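Local coordinates for DUF1904 domain-containing protein (Sebaldella termitidis, PDB 4M1A), which is of unknown function but forms an alpha/beta trimer and belongs to a sequence family grouped with the MIF clan, at residues Leu76-Trp81 / Lys87-Val92; Pro2-Arg7 / Arg15-Gly20; Glu42-Phe45 / Lys50-Asp53. All coordinates share one frame; numbering follows the deposited sequence.

In the fold
All three contacts, in chain order 2, 3, 1, reach the same mixed five-stranded sheet. Contact 2 sets helix 11-17 against strand 3-7, and contact 1 sets helix 67-82 against strand 89-95. Their centres are about 11 Å apart in the apolar layer between the sheet and its helices, where the rings of F17, F77 and W81 meet. Contact 3 is a peripheral hairpin, its centre about 18 Å from that of contact 1 and about 20 Å from that of contact 2; a K87-D53 salt bridge ties it to the former, R7 packing on T43 and F45 to the latter. Strands of contacts 1 and 3 pair with the second subunit, extending the sheet across the trimer interface.

Contact 1. Residues Leu76-Trp81 / Lys87-Val92; sequences LFTERW and KIVTIV
Helix segment 76-81 and strand 89-92 run nearly antiparallel, their axes 8.9 Å apart at an angle of 155°, with T78 and V89 nearest each other along the backbones. This is the return half of a beta-alpha-beta unit in which helix 67-82 links strands 56-62 and 89-95, and its buried interface is made by five side chains. V89 and I91, alternate residues of the strand, both direct their CB toward the helix. I91 reaches out with its delta methyl: CG1 stands anti to the carbonyl carbon (chi1 -51°), and the extended branch brings CD1 to 3.8 Å from F77 CB. I91 CD1 also lies at the edge of the F77 ring, near its plane, and 3.7 Å from T78 OG1. One turn further along the helix, W81 presents CB to V89 CG2 at 3.7 Å, while its indole turns away toward F17, A9 and I58. On the far side of the strand from its neighbour 56-62, residues 90-92 pair antiparallel with a strand of the second subunit, which also supplies the D104 carboxylate of that subunit to V89 N. T78 OG1 is hydrogen-bonded within its own helix to A74 O. A water link completes the contact between two buried residues: one water donates to T78 OG1 at 2.8 Å and to V89 O, also at 2.8 Å.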
loop_
_atom_site.group_PDB
_atom_site.type_symbol
_atom_site.label_atom_id
_atom_site.label_comp_id
_atom_site.label_asym_id
_atom_site.label_seq_id
_atom_site.Cartn_x
_atom_site.Cartn_y
_atom_site.Cartn_z
ATOM N N LEU A 76 -17.605 11.408 -7.620
ATOM C CA LEU A 76 -17.837 12.042 -6.321
ATOM C C LEU A 76 -16.489 12.509 -5.726
ATOM O O LEU A 76 -16.316 13.648 -5.335
ATOM C CB LEU A 76 -18.500 11.112 -5.385
ATOM C CG LEU A 76 -18.799 11.698 -3.976
ATOM C CD1 LEU A 76 -19.713 12.935 -4.000
ATOM C CD2 LEU A 76 -19.307 10.631 -3.029
ATOM N N PHE A 77 -15.527 11.589 -5.713
ATOM C CA PHE A 77 -14.227 11.925 -5.139
ATOM C C PHE A 77 -13.560 13.040 -5.908
ATOM O O PHE A 77 -12.970 13.964 -5.292
ATOM C CB PHE A 77 -13.327 10.667 -5.085
ATOM C CG PHE A 77 -13.645 9.661 -4.014
ATOM C CD1 PHE A 77 -14.695 9.744 -3.140
ATOM C CD2 PHE A 77 -12.847 8.474 -3.920
ATOM C CE1 PHE A 77 -14.904 8.777 -2.164
ATOM C CE2 PHE A 77 -13.098 7.541 -2.984
ATOM C CZ PHE A 77 -14.126 7.647 -2.106
ATOM N N THR A 78 -13.643 13.019 -7.231
ATOM C CA THR A 78 -13.005 13.967 -8.071
ATOM C C THR A 78 -13.616 15.332 -7.891
ATOM O O THR A 78 -12.904 16.292 -7.681
ATOM C CB THR A 78 -13.015 13.561 -9.531
ATOM O OG1 THR A 78 -12.396 12.240 -9.621
ATOM C CG2 THR A 78 -12.265 14.522 -10.421
ATOM N N GLU A 79 -14.927 15.364 -7.890
ATOM C CA GLU A 79 -15.672 16.638 -7.660
ATOM C C GLU A 79 -15.359 17.270 -6.314
ATOM O O GLU A 79 -15.123 18.488 -6.248
ATOM C CB GLU A 79 -17.184 16.393 -7.783
ATOM C CG GLU A 79 -17.631 16.264 -9.205
ATOM C CD GLU A 79 -19.140 15.923 -9.335
ATOM O OE1 GLU A 79 -19.821 15.602 -8.312
ATOM O OE2 GLU A 79 -19.642 15.974 -10.492
ATOM N N ARG A 80 -15.314 16.489 -5.253
ATOM C CA ARG A 80 -14.995 16.972 -3.948
ATOM C C ARG A 80 -13.578 17.539 -3.849
ATOM O O ARG A 80 -13.381 18.671 -3.320
ATOM C CB ARG A 80 -15.254 15.911 -2.874
ATOM C CG ARG A 80 -16.718 15.553 -2.621
ATOM C CD ARG A 80 -17.448 16.729 -1.887
ATOM N NE ARG A 80 -18.880 16.457 -1.759
ATOM C CZ ARG A 80 -19.380 15.550 -0.932
ATOM N NH1 ARG A 80 -18.586 14.760 -0.154
ATOM N NH2 ARG A 80 -20.680 15.390 -0.914
ATOM N N TRP A 81 -12.561 16.790 -4.353
ATOM C CA TRP A 81 -11.180 17.306 -4.315
ATOM C C TRP A 81 -10.947 18.518 -5.223
ATOM O O TRP A 81 -10.212 19.452 -4.850
ATOM C CB TRP A 81 -10.113 16.165 -4.553
ATOM C CG TRP A 81 -9.970 15.306 -3.348
ATOM C CD1 TRP A 81 -10.599 14.129 -3.082
ATOM C CD2 TRP A 81 -9.261 15.641 -2.193
ATOM N NE1 TRP A 81 -10.296 13.687 -1.821
ATOM C CE2 TRP A 81 -9.444 14.582 -1.253
ATOM C CE3 TRP A 81 -8.454 16.714 -1.853
ATOM C CZ2 TRP A 81 -8.906 14.604 0.010
ATOM C CZ3 TRP A 81 -7.900 16.734 -0.578
ATOM C CH2 TRP A 81 -8.140 15.708 0.348
ATOM N N LYS A 87 -4.601 20.176 -8.306
ATOM C CA LYS A 87 -3.831 18.927 -8.540
ATOM C C LYS A 87 -4.668 17.863 -9.235
ATOM O O LYS A 87 -5.873 17.787 -9.015
ATOM C CB LYS A 87 -3.411 18.331 -7.208
ATOM C CG LYS A 87 -2.397 19.077 -6.395
ATOM C CD LYS A 87 -2.092 18.172 -5.211
ATOM C CE LYS A 87 -1.613 18.892 -3.987
ATOM N NZ LYS A 87 -0.678 17.975 -3.292
ATOM N N ILE A 88 -4.015 16.985 -9.987
ATOM C CA ILE A 88 -4.650 15.853 -10.608
ATOM C C ILE A 88 -5.208 14.960 -9.434
ATOM O O ILE A 88 -4.590 14.867 -8.345
ATOM C CB ILE A 88 -3.585 15.055 -11.372
ATOM C CG1 ILE A 88 -3.046 15.839 -12.601
ATOM C CG2 ILE A 88 -4.074 13.691 -11.780
ATOM C CD1 ILE A 88 -1.797 15.161 -13.158
ATOM N N VAL A 89 -6.400 14.412 -9.639
ATOM C CA VAL A 89 -6.991 13.484 -8.694
ATOM C C VAL A 89 -7.011 12.127 -9.352
ATOM O O VAL A 89 -7.633 11.953 -10.417
ATOM C CB VAL A 89 -8.438 13.879 -8.282
ATOM C CG1 VAL A 89 -8.934 12.885 -7.262
ATOM C CG2 VAL A 89 -8.430 15.269 -7.677
ATOM N N THR A 90 -6.239 11.190 -8.804
ATOM C CA THR A 90 -6.132 9.832 -9.339
ATOM C C THR A 90 -6.733 8.837 -8.360
ATOM O O THR A 90 -6.531 8.978 -7.130
ATOM C CB THR A 90 -4.645 9.507 -9.648
ATOM O OG1 THR A 90 -4.259 10.364 -10.715
ATOM C CG2 THR A 90 -4.481 8.071 -10.054
ATOM N N ILE A 91 -7.544 7.889 -8.874
ATOM C CA ILE A 91 -8.271 6.938 -8.071
ATOM C C ILE A 91 -8.081 5.528 -8.588
ATOM O O ILE A 91 -8.235 5.298 -9.821
ATOM C CB ILE A 91 -9.754 7.235 -8.019
ATOM C CG1 ILE A 91 -9.981 8.674 -7.627
ATOM C CG2 ILE A 91 -10.420 6.372 -6.962
ATOM C CD1 ILE A 91 -11.382 9.107 -7.891
ATOM N N VAL A 92 -7.644 4.606 -7.720
ATOM C CA VAL A 92 -7.496 3.242 -8.109
ATOM C C VAL A 92 -8.378 2.369 -7.254
ATOM O O VAL A 92 -8.327 2.469 -6.031
ATOM C CB VAL A 92 -6.016 2.824 -7.986
ATOM C CG1 VAL A 92 -5.848 1.467 -8.640
ATOM C CG2 VAL A 92 -5.164 3.861 -8.725
HETATM O O HOH W 1 -10.223 10.802 -10.707
#

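Contact 2. Residues Pro2-Arg7 / Arg15-Gly20; sequences PHIRVR and RDFTAG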
loop_
_atom_site.group_PDB
_atom_site.type_symbol
_atom_site.label_atom_id
_atom_site.label_comp_id
_atom_site.label_asym_id
_atom_site.label_seq_id
_atom_site.Cartn_x
_atom_site.Cartn_y
_atom_site.Cartn_z
ATOM N N PRO A 2 -15.495 -1.092 2.867
ATOM C CA PRO A 2 -14.398 -0.575 2.044
ATOM C C PRO A 2 -13.397 0.291 2.797
ATOM O O PRO A 2 -13.735 0.946 3.772
ATOM C CB PRO A 2 -15.100 0.267 0.960
ATOM C CG PRO A 2 -16.475 -0.362 0.911
ATOM C CD PRO A 2 -16.784 -0.614 2.332
ATOM N N HIS A 3 -12.196 0.288 2.288
ATOM C CA HIS A 3 -11.083 1.025 2.894
ATOM C C HIS A 3 -10.521 2.036 1.939
ATOM O O HIS A 3 -10.022 1.671 0.872
ATOM C CB HIS A 3 -9.981 0.057 3.343
ATOM C CG HIS A 3 -10.497 -1.032 4.196
ATOM N ND1 HIS A 3 -10.912 -0.828 5.505
ATOM C CD2 HIS A 3 -10.742 -2.327 3.918
ATOM C CE1 HIS A 3 -11.390 -1.957 5.983
ATOM N NE2 HIS A 3 -11.287 -2.886 5.042
ATOM N N ILE A 4 -10.643 3.322 2.276
ATOM C CA ILE A 4 -10.258 4.389 1.361
ATOM C C ILE A 4 -8.959 4.960 1.941
ATOM O O ILE A 4 -8.899 5.290 3.177
ATOM C CB ILE A 4 -11.299 5.545 1.383
ATOM C CG1 ILE A 4 -12.717 5.150 0.897
ATOM C CG2 ILE A 4 -10.882 6.687 0.513
ATOM C CD1 ILE A 4 -13.022 3.848 0.433
ATOM N N ARG A 5 -7.930 5.141 1.089
ATOM C CA ARG A 5 -6.698 5.747 1.477
ATOM C C ARG A 5 -6.323 6.872 0.607
ATOM O O ARG A 5 -6.374 6.744 -0.617
ATOM C CB ARG A 5 -5.539 4.729 1.405
ATOM C CG ARG A 5 -5.824 3.548 2.273
ATOM C CD ARG A 5 -4.814 2.466 1.998
ATOM N NE ARG A 5 -5.104 1.313 2.852
ATOM C CZ ARG A 5 -4.521 0.118 2.738
ATOM N NH1 ARG A 5 -3.574 -0.105 1.821
ATOM N NH2 ARG A 5 -4.870 -0.807 3.599
ATOM N N VAL A 6 -5.903 7.971 1.228
ATOM C CA VAL A 6 -5.573 9.173 0.489
ATOM C C VAL A 6 -4.131 9.561 0.768
ATOM O O VAL A 6 -3.719 9.682 1.922
ATOM C CB VAL A 6 -6.515 10.375 0.867
ATOM C CG1 VAL A 6 -6.185 11.552 -0.005
ATOM C CG2 VAL A 6 -8.005 10.050 0.664
ATOM N N ARG A 7 -3.394 9.836 -0.297
ATOM C CA ARG A 7 -2.059 10.371 -0.210
ATOM C C ARG A 7 -1.925 11.557 -1.090
ATOM O O ARG A 7 -2.746 11.786 -1.998
ATOM C CB ARG A 7 -1.012 9.359 -0.658
ATOM C CG ARG A 7 -1.061 8.915 -2.088
ATOM C CD ARG A 7 -0.113 7.734 -2.334
ATOM N NE ARG A 7 -0.706 6.536 -1.773
ATOM C CZ ARG A 7 -0.014 5.587 -1.206
ATOM N NH1 ARG A 7 1.298 5.727 -1.194
ATOM N NH2 ARG A 7 -0.607 4.526 -0.619
ATOM N N ARG A 15 -9.212 14.729 6.515
ATOM C CA ARG A 15 -10.236 14.713 7.560
ATOM C C ARG A 15 -11.543 15.356 7.051
ATOM O O ARG A 15 -12.635 14.753 7.180
ATOM C CB ARG A 15 -9.752 15.486 8.814
ATOM C CG ARG A 15 -10.730 15.553 9.998
ATOM C CD ARG A 15 -10.354 16.737 10.947
ATOM N NE ARG A 15 -10.597 18.043 10.313
ATOM C CZ ARG A 15 -10.383 19.226 10.898
ATOM N NH1 ARG A 15 -9.940 19.257 12.140
ATOM N NH2 ARG A 15 -10.648 20.367 10.243
ATOM N N ASP A 16 -11.423 16.549 6.465
ATOM C CA ASP A 16 -12.621 17.247 5.961
ATOM C C ASP A 16 -13.381 16.516 4.823
ATOM O O ASP A 16 -14.577 16.568 4.725
ATOM C CB ASP A 16 -12.232 18.584 5.435
ATOM C CG ASP A 16 -11.770 19.575 6.550
ATOM O OD1 ASP A 16 -11.922 19.326 7.790
ATOM O OD2 ASP A 16 -11.194 20.572 6.090
ATOM N N PHE A 17 -12.634 15.895 3.936
ATOM C CA PHE A 17 -13.150 15.051 2.874
ATOM C C PHE A 17 -14.065 14.012 3.432
ATOM O O PHE A 17 -15.033 13.652 2.796
ATOM C CB PHE A 17 -11.894 14.404 2.136
ATOM C CG PHE A 17 -12.210 13.312 1.190
ATOM C CD1 PHE A 17 -12.958 13.565 0.028
ATOM C CD2 PHE A 17 -11.626 12.041 1.340
ATOM C CE1 PHE A 17 -13.218 12.585 -0.891
ATOM C CE2 PHE A 17 -11.851 11.065 0.379
ATOM C CZ PHE A 17 -12.637 11.331 -0.728
ATOM N N THR A 18 -13.797 13.504 4.624
ATOM C CA THR A 18 -14.581 12.434 5.177
ATOM C C THR A 18 -15.950 12.877 5.798
ATOM O O THR A 18 -16.766 12.043 6.089
ATOM C CB THR A 18 -13.848 11.586 6.288
ATOM O OG1 THR A 18 -13.666 12.321 7.541
ATOM C CG2 THR A 18 -12.472 10.965 5.724
ATOM N N ALA A 19 -16.152 14.168 5.919
ATOM C CA ALA A 19 -17.440 14.658 6.549
ATOM C C ALA A 19 -18.585 14.200 5.671
ATOM O O ALA A 19 -18.661 14.577 4.508
ATOM C CB ALA A 19 -17.414 16.181 6.706
ATOM N N GLY A 20 -19.464 13.396 6.239
ATOM C CA GLY A 20 -20.667 12.881 5.532
ATOM C C GLY A 20 -20.394 11.779 4.512
ATOM O O GLY A 20 -21.325 11.277 3.852
#
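The carbonyl oxygen of R15 is gripped twice by T18, and this turn of chain accompanies F17, the residue that meets I4 and V6 of strand 3-7. T18 OG1 donates to R15 O at 2.7 Å, in the carbonyl plane and on a lone pair, and T18 N reaches the same R15 O at 3.1 Å. With two bonds on one acceptor, the backbone and the side chain of T18 are fixed together; T18 OG1 is further bonded to G49 N of the third subunit. On the outer side of the turn R15 forms a side-on salt bridge with D16, NE and NH2 both bonding to OD1. The R15 NH2 bond, 3.0 Å long to D16 OD1, uses the syn lone pair, whereas NE meets that oxygen from above the carboxylate plane, 35° out of it.

Across the contact the packing is light and wholly apolar. F17 has CG anti to its backbone N (chi1 169°), which sends the ring from the helix toward the sheet. F17 CE2 comes nearest, 4.0 Å from V6 CG2, which approaches the ring obliquely. I4 CG2 stands at the ring edge, near the plane, 4.5 Å from the same F17 CE2. The backbones stay well apart, with 9.9 Å between the CA atoms of V6 and F17, so the ring bridges most of the interval. V6 and the start of the I4 side chain point to the helix side, while R5, between them, points to the opposite side of the sheet and forms a salt bridge with E59 of the third subunit. F17 thus lies between strand 3-7 and helix 67-82, edge-to-face with F77 and obliquely against W81, and G20 serves as N-cap of helix 21-29.

Contact 3. Residues Glu42-Phe45 / Lys50-Asp53; sequences ETTF and KEDD
F45 and D52 face each other near the open end of the beta hairpin formed by strands 37-47 and 50-51, their CA atoms 5.3 Å apart. The close part of the contact is here. D52 N donates to F45 O at 3.0 Å and nearly straight (165°), although it comes from above the carbonyl plane, 49° out of it, and so misses the lone pairs. F45 CB packs 3.6 Å from D52 O, and its ring then turns away to the buried side, where it touches R7 and also E39 of the second subunit. Residues 43-45 pair antiparallel with a strand of that subunit, continuing the sheet across the trimer interface. The reverse bond of the pair is not direct: a water accepts from F45 N at 2.9 Å and donates to D52 O at a longer 3.2 Å, linking the two backbones beside the direct bond. This water lies at the edge of the F45 ring, in its plane. The D52 carboxylate instead turns to G54 N through OD2.

The solvent side is looser. E51 is exposed, and its torsions are unusual, so its placement is less certain; OE1 comes close to two other acceptors, F45 O and D52 O, without bonding to either. Bent at chi2 (-98°), the chain crosses the T44 side chain at about a right angle, with E51 OE1 3.8 Å from T44 CG2.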
loop_
_atom_site.group_PDB
_atom_site.type_symbol
_atom_site.label_atom_id
_atom_site.label_comp_id
_atom_site.label_asym_id
_atom_site.label_seq_id
_atom_site.Cartn_x
_atom_site.Cartn_y
_atom_site.Cartn_z
ATOM N N GLU A 42 0.901 8.812 5.151
ATOM C CA GLU A 42 2.036 9.701 5.239
ATOM C C GLU A 42 3.085 9.275 4.207
ATOM O O GLU A 42 3.773 8.207 4.303
ATOM C CB GLU A 42 2.615 9.669 6.611
ATOM C CG GLU A 42 3.832 10.577 6.758
ATOM C CD GLU A 42 3.495 12.014 6.477
ATOM O OE1 GLU A 42 2.595 12.504 7.185
ATOM O OE2 GLU A 42 4.101 12.590 5.542
ATOM N N THR A 43 3.159 10.118 3.208
ATOM C CA THR A 43 4.129 9.945 2.109
ATOM C C THR A 43 4.615 11.295 1.629
ATOM O O THR A 43 3.994 12.339 1.897
ATOM C CB THR A 43 3.641 9.113 0.859
ATOM O OG1 THR A 43 2.905 9.913 -0.062
ATOM C CG2 THR A 43 2.848 7.900 1.234
ATOM N N THR A 44 5.730 11.267 0.928
ATOM C CA THR A 44 6.308 12.476 0.272
ATOM C C THR A 44 6.590 12.194 -1.190
ATOM O O THR A 44 7.291 11.240 -1.453
ATOM C CB THR A 44 7.555 12.991 1.008
ATOM O OG1 THR A 44 7.269 13.249 2.407
ATOM C CG2 THR A 44 8.042 14.308 0.383
ATOM N N PHE A 45 6.086 13.064 -2.085
ATOM C CA PHE A 45 6.293 12.943 -3.526
ATOM C C PHE A 45 7.591 13.648 -3.920
ATOM O O PHE A 45 7.919 14.787 -3.385
ATOM C CB PHE A 45 5.088 13.472 -4.319
ATOM C CG PHE A 45 3.955 12.534 -4.376
ATOM C CD1 PHE A 45 3.009 12.497 -3.323
ATOM C CD2 PHE A 45 3.794 11.692 -5.416
ATOM C CE1 PHE A 45 1.954 11.599 -3.347
ATOM C CE2 PHE A 45 2.735 10.767 -5.463
ATOM C CZ PHE A 45 1.799 10.738 -4.438
ATOM N N LYS A 50 13.798 16.669 -6.823
ATOM C CA LYS A 50 13.194 17.695 -6.016
ATOM C C LYS A 50 11.851 17.225 -5.402
ATOM O O LYS A 50 11.114 16.405 -5.935
ATOM C CB LYS A 50 12.795 18.921 -6.874
ATOM C CG LYS A 50 13.885 19.641 -7.642
ATOM C CD LYS A 50 13.223 20.704 -8.549
ATOM C CE LYS A 50 14.017 20.999 -9.827
ATOM N NZ LYS A 50 14.220 19.809 -10.727
ATOM N N GLU A 51 11.503 17.897 -4.325
ATOM C CA GLU A 51 10.167 17.831 -3.773
ATOM C C GLU A 51 9.121 18.209 -4.786
ATOM O O GLU A 51 9.276 19.149 -5.534
ATOM C CB GLU A 51 10.065 18.709 -2.499
ATOM C CG GLU A 51 9.872 17.907 -1.213
ATOM C CD GLU A 51 8.403 17.860 -0.799
ATOM O OE1 GLU A 51 7.562 17.432 -1.655
ATOM O OE2 GLU A 51 8.083 18.263 0.372
ATOM N N ASP A 52 8.056 17.421 -4.862
ATOM C CA ASP A 52 7.012 17.642 -5.811
ATOM C C ASP A 52 5.693 17.654 -5.076
ATOM O O ASP A 52 5.536 17.020 -4.052
ATOM C CB ASP A 52 6.990 16.542 -6.854
ATOM C CG ASP A 52 6.085 16.865 -8.042
ATOM O OD1 ASP A 52 6.404 17.813 -8.789
ATOM O OD2 ASP A 52 5.103 16.141 -8.259
ATOM N N ASP A 53 4.750 18.407 -5.597
ATOM C CA ASP A 53 3.411 18.505 -5.064
ATOM C C ASP A 53 2.654 17.170 -5.316
ATOM O O ASP A 53 1.643 16.861 -4.656
ATOM C CB ASP A 53 2.739 19.658 -5.800
ATOM C CG ASP A 53 1.288 19.710 -5.554
ATOM O OD1 ASP A 53 0.859 20.586 -4.768
ATOM O OD2 ASP A 53 0.587 18.859 -6.132
HETATM O O HOH W 2 4.672 15.499 -1.346
#